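Galactose mutarotase related enzyme (Lactobacillus casei, PDB 3Q1N) probably binds carbohydrate and may act as a sugar isomerase, as aldose 1-epimerases of the galactose mutarotase group do. Local coordinates at residues Phe10-Ala15 / Tyr115-Gly120. Numbering follows the deposited sequence.
Sequences FKAGIA and YMLTDG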
loop_
_atom_site.group_PDB
_atom_site.type_symbol
_atom_site.label_atom_id
_atom_site.label_comp_id
_atom_site.label_asym_id
_atom_site.label_seq_id
_atom_site.Cartn_x
_atom_site.Cartn_y
_atom_site.Cartn_z
ATOM N N PHE A 10 6.582 -21.345 -1.950
ATOM C CA PHE A 10 6.672 -19.927 -2.378
ATOM C C PHE A 10 8.115 -19.418 -2.315
ATOM O O PHE A 10 8.898 -19.894 -1.490
ATOM C CB PHE A 10 5.784 -19.037 -1.478
ATOM C CG PHE A 10 4.331 -19.408 -1.475
ATOM C CD1 PHE A 10 3.593 -19.433 -2.635
ATOM C CD2 PHE A 10 3.700 -19.727 -0.286
ATOM C CE1 PHE A 10 2.251 -19.788 -2.618
ATOM C CE2 PHE A 10 2.387 -20.041 -0.236
ATOM C CZ PHE A 10 1.647 -20.098 -1.420
ATOM N N LYS A 11 8.450 -18.456 -3.172
ATOM C CA LYS A 11 9.675 -17.685 -3.059
ATOM C C LYS A 11 9.357 -16.191 -3.191
ATOM O O LYS A 11 8.530 -15.814 -4.029
ATOM C CB LYS A 11 10.676 -18.127 -4.126
ATOM C CG LYS A 11 12.075 -17.485 -4.005
ATOM C CD LYS A 11 13.100 -18.228 -4.835
ATOM C CE LYS A 11 14.511 -17.655 -4.674
ATOM N NZ LYS A 11 15.486 -18.423 -5.533
ATOM N N ALA A 12 10.025 -15.372 -2.391
ATOM C CA ALA A 12 9.839 -13.905 -2.442
ATOM C C ALA A 12 11.224 -13.258 -2.584
ATOM O O ALA A 12 12.226 -13.735 -1.997
ATOM C CB ALA A 12 9.140 -13.389 -1.192
ATOM N N GLY A 13 11.278 -12.173 -3.351
ATOM C CA GLY A 13 12.481 -11.358 -3.474
ATOM C C GLY A 13 12.137 -9.964 -3.004
ATOM O O GLY A 13 11.069 -9.427 -3.369
ATOM N N ILE A 14 12.989 -9.439 -2.120
ATOM C CA ILE A 14 12.761 -8.138 -1.488
ATOM C C ILE A 14 14.032 -7.318 -1.600
ATOM O O ILE A 14 15.118 -7.775 -1.225
ATOM C CB ILE A 14 12.374 -8.218 0.023
ATOM C CG1 ILE A 14 11.204 -9.183 0.272
ATOM C CG2 ILE A 14 12.033 -6.831 0.566
ATOM C CD1 ILE A 14 11.660 -10.535 0.819
ATOM N N ALA A 15 13.894 -6.104 -2.103
ATOM C CA ALA A 15 15.029 -5.188 -2.257
ATOM C C ALA A 15 15.330 -4.479 -0.957
ATOM O O ALA A 15 14.411 -4.012 -0.252
ATOM C CB ALA A 15 14.734 -4.167 -3.337
ATOM N N TYR A 115 9.103 -9.849 7.004
ATOM C CA TYR A 115 8.415 -10.652 5.997
ATOM C C TYR A 115 8.567 -12.105 6.383
ATOM O O TYR A 115 9.660 -12.520 6.729
ATOM C CB TYR A 115 9.014 -10.447 4.623
ATOM C CG TYR A 115 8.866 -9.050 4.066
ATOM C CD1 TYR A 115 7.712 -8.683 3.392
ATOM C CD2 TYR A 115 9.880 -8.117 4.213
ATOM C CE1 TYR A 115 7.573 -7.423 2.843
ATOM C CE2 TYR A 115 9.727 -6.824 3.690
ATOM C CZ TYR A 115 8.569 -6.502 3.018
ATOM O OH TYR A 115 8.367 -5.241 2.495
HETATM N N MSE A 116 7.497 -12.888 6.274
HETATM C CA MSE A 116 7.602 -14.314 6.497
HETATM C C MSE A 116 6.653 -15.070 5.565
HETATM O O MSE A 116 5.463 -14.730 5.465
HETATM C CB MSE A 116 7.287 -14.638 7.965
HETATM C CG MSE A 116 7.548 -16.086 8.308
HETATM SE SE MSE A 116 7.024 -16.542 10.111
HETATM C CE MSE A 116 6.100 -14.984 10.762
ATOM N N LEU A 117 7.202 -16.074 4.874
ATOM C CA LEU A 117 6.404 -16.976 4.053
ATOM C C LEU A 117 5.923 -18.146 4.908
ATOM O O LEU A 117 6.668 -18.673 5.762
ATOM C CB LEU A 117 7.188 -17.518 2.867
ATOM C CG LEU A 117 7.468 -16.514 1.763
ATOM C CD1 LEU A 117 8.569 -17.052 0.810
ATOM C CD2 LEU A 117 6.100 -16.051 1.060
ATOM N N THR A 118 4.664 -18.497 4.696
ATOM C CA THR A 118 3.972 -19.600 5.372
ATOM C C THR A 118 3.265 -20.431 4.327
ATOM O O THR A 118 3.275 -20.109 3.130
ATOM C CB THR A 118 2.873 -19.058 6.356
ATOM O OG1 THR A 118 1.811 -18.456 5.592
ATOM C CG2 THR A 118 3.485 -18.063 7.370
ATOM N N ASP A 119 2.591 -21.508 4.733
ATOM C CA ASP A 119 1.781 -22.252 3.763
ATOM C C ASP A 119 0.704 -21.401 3.078
ATOM O O ASP A 119 0.269 -21.682 1.972
ATOM C CB ASP A 119 1.071 -23.425 4.442
ATOM C CG ASP A 119 1.975 -24.600 4.664
ATOM O OD1 ASP A 119 3.089 -24.616 4.111
ATOM O OD2 ASP A 119 1.542 -25.525 5.415
ATOM N N GLY A 120 0.216 -20.387 3.773
ATOM C CA GLY A 120 -0.867 -19.562 3.266
ATOM C C GLY A 120 -0.433 -18.480 2.298
ATOM O O GLY A 120 -1.259 -18.002 1.507
#
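Leu117 fills the space between Phe10 and Ala12 with its two methyls. CD2 packs on the Phe10 CB at 3.9 Å. CD1 lies 3.7 Å from the Phe10 O and also touches the Ala12 CB. The CB of Leu117 already faces strand 10-15, and with CG anti to the carbonyl carbon (chi1 -72°) CD1 reaches the backbone between Phe10 and Ala12, where the small methyl of Ala12 leaves it room. Farther along, Ile14 meets Tyr115: one branch, CG1, sits 4.3 Å above the ring plane, over its centre, while CG2 meets the rim at the Tyr115 CE2, 3.9 Å away. The phenol keeps its polar end for the backbone oxygen of Ala19. No hydrogen bond joins the two strands, whose segment axes come within 8.0 Å and run nearly antiparallel, 165° between their N-to-C directions. They belong to different antiparallel sheets packed face to face, in the beta-sandwich manner of the galactose mutarotase fold, and Leu24 of strand 20-26 and Ile5 of strand 2-6 extend the apolar layer between them. Toward strand 121-130 the contact changes character. The Phe10 ring presents its edge to backbone oxygens, with CD2 3.5 Å from the Thr118 O and CE2 3.5 Å from the Asp119 O, an approach suited to the slightly positive ring hydrogens. Replacing Phe10 by alanine would remove the ring, and is likely to open a gap beside Leu117 and leave the Thr118 and Asp119 carbonyls without their aromatic neighbour. Both oxygens also accept hydrogen bonds from side chains preceding strand 10-15, Thr118 O from Asn7 and Asp119 O from Lys9.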